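Local atomic coordinates of putative 6-pyruvoyl tetrahydrobiopterin synthase (Caenorhabditis elegans, PDB entry 2G64), a protein that probably converts 7,8-dihydroneopterin triphosphate into 6-pyruvoyl tetrahydropterin with loss of triphosphate, a zinc-dependent step of tetrahydrobiopterin biosynthesis. Residues 27-30 with 31-35. The protein carries 1 engineered substitution. Residues are numbered along the deposited sequence; the frame is centred on the assembly and turned at random. Where two conformers were deposited one is given.
Sequences SDAE and NKETF
The carbonyls of S27, D28, A29 and E30 accept from the backbone N of N31, K32, E33 and T34 in successive i to i+4 bonds, N31 N lying 2.9 Å from S27 O. T34 adds a side-chain bond: its hydroxyl, set beside its own backbone N (chi1 -60°), donates to E30 O over 2.9 Å from above the carbonyl plane, so this oxygen is gripped twice. S27 and E30 form a capping box that closes the N-terminal end of helix 28-35, a short surface helix in the link between strands 6-19 and 44-57. E30 N donates to S27 OG at 3.1 Å, and in return S27 N points almost straight at E30 OE1, 2.9 Å away, meeting the carboxylate on its anti side but 29° out of its plane. On the buried side, N31 turns its amide back along the helix; ND2 makes a weak 3.1 Å bond to S27 O and another weak one to a water that donates to D28 OD1. N31 OD1 accepts from S23 N, tying the helix to the preceding loop. Further along, T34 CG2 sits 3.8 Å above the centre of the F35 ring, and both residues pack on S62 of a second subunit.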
loop_
_atom_site.group_PDB
_atom_site.type_symbol
_atom_site.label_atom_id
_atom_site.label_comp_id
_atom_site.label_asym_id
_atom_site.label_seq_id
_atom_site.Cartn_x
_atom_site.Cartn_y
_atom_site.Cartn_z
ATOM N N SER A 27 -26.819 -28.868 4.792
ATOM C CA SER A 27 -27.258 -28.988 6.179
ATOM C C SER A 27 -26.463 -28.060 7.083
ATOM O O SER A 27 -25.432 -27.512 6.673
ATOM C CB SER A 27 -27.095 -30.436 6.667
ATOM O OG SER A 27 -25.726 -30.771 6.869
ATOM N N ASP A 28 -26.921 -27.894 8.317
ATOM C CA ASP A 28 -26.151 -27.082 9.271
ATOM C C ASP A 28 -24.709 -27.567 9.432
ATOM O O ASP A 28 -23.767 -26.760 9.422
ATOM C CB ASP A 28 -26.831 -27.031 10.635
ATOM C CG ASP A 28 -28.123 -26.226 10.613
ATOM O OD1 ASP A 28 -28.396 -25.535 9.605
ATOM O OD2 ASP A 28 -28.848 -26.273 11.615
ATOM N N ALA A 29 -24.549 -28.877 9.617
ATOM C CA ALA A 29 -23.224 -29.486 9.752
ATOM C C ALA A 29 -22.368 -29.300 8.505
ATOM O O ALA A 29 -21.192 -28.972 8.601
ATOM C CB ALA A 29 -23.347 -30.976 10.101
ATOM N N GLU A 30 -22.962 -29.515 7.334
ATOM C CA GLU A 30 -22.251 -29.332 6.065
ATOM C C GLU A 30 -21.795 -27.876 5.878
ATOM O O GLU A 30 -20.669 -27.603 5.433
ATOM C CB GLU A 30 -23.165 -29.761 4.915
ATOM C CG GLU A 30 -23.252 -31.280 4.769
ATOM C CD GLU A 30 -24.396 -31.757 3.884
ATOM O OE1 GLU A 30 -25.297 -30.956 3.520
ATOM O OE2 GLU A 30 -24.392 -32.960 3.558
ATOM N N ASN A 31 -22.669 -26.947 6.242
ATOM C CA ASN A 31 -22.327 -25.511 6.171
ATOM C C ASN A 31 -21.176 -25.153 7.088
ATOM O O ASN A 31 -20.273 -24.423 6.718
ATOM C CB ASN A 31 -23.533 -24.661 6.554
ATOM C CG ASN A 31 -24.374 -24.314 5.368
ATOM O OD1 ASN A 31 -23.871 -23.721 4.415
ATOM N ND2 ASN A 31 -25.662 -24.683 5.406
ATOM N N LYS A 32 -21.208 -25.688 8.300
ATOM C CA LYS A 32 -20.086 -25.503 9.214
ATOM C C LYS A 32 -18.797 -26.086 8.637
ATOM O O LYS A 32 -17.732 -25.452 8.694
ATOM C CB LYS A 32 -20.428 -26.116 10.584
ATOM C CG LYS A 32 -19.346 -25.957 11.673
ATOM C CD LYS A 32 -18.741 -24.561 11.753
ATOM C CE LYS A 32 -17.601 -24.515 12.778
ATOM N NZ LYS A 32 -16.547 -23.493 12.467
ATOM N N GLU A 33 -18.896 -27.278 8.063
ATOM C CA GLU A 33 -17.728 -27.942 7.505
ATOM C C GLU A 33 -17.182 -27.246 6.254
ATOM O O GLU A 33 -15.970 -27.102 6.096
ATOM C CB GLU A 33 -18.056 -29.402 7.239
ATOM C CG GLU A 33 -18.157 -30.192 8.521
ATOM C CD GLU A 33 -19.190 -31.292 8.479
ATOM O OE1 GLU A 33 -19.846 -31.503 7.436
ATOM O OE2 GLU A 33 -19.350 -31.947 9.515
ATOM N N THR A 34 -18.078 -26.799 5.380
ATOM C CA THR A 34 -17.682 -26.148 4.122
ATOM C C THR A 34 -17.117 -24.765 4.389
ATOM O O THR A 34 -16.098 -24.380 3.813
ATOM C CB THR A 34 -18.885 -26.077 3.162
ATOM O OG1 THR A 34 -19.333 -27.415 2.886
ATOM C CG2 THR A 34 -18.531 -25.370 1.833
ATOM N N PHE A 35 -17.752 -24.032 5.300
ATOM C CA PHE A 35 -17.503 -22.599 5.412
ATOM C C PHE A 35 -16.695 -22.221 6.654
ATOM O O PHE A 35 -16.138 -21.124 6.728
ATOM C CB PHE A 35 -18.825 -21.833 5.327
ATOM C CG PHE A 35 -19.468 -21.907 3.961
ATOM C CD1 PHE A 35 -18.752 -21.516 2.807
ATOM C CD2 PHE A 35 -20.762 -22.384 3.810
ATOM C CE1 PHE A 35 -19.330 -21.592 1.544
ATOM C CE2 PHE A 35 -21.344 -22.460 2.546
ATOM C CZ PHE A 35 -20.620 -22.053 1.414
HETATM O O HOH W 1 -28.435 -25.590 6.623
#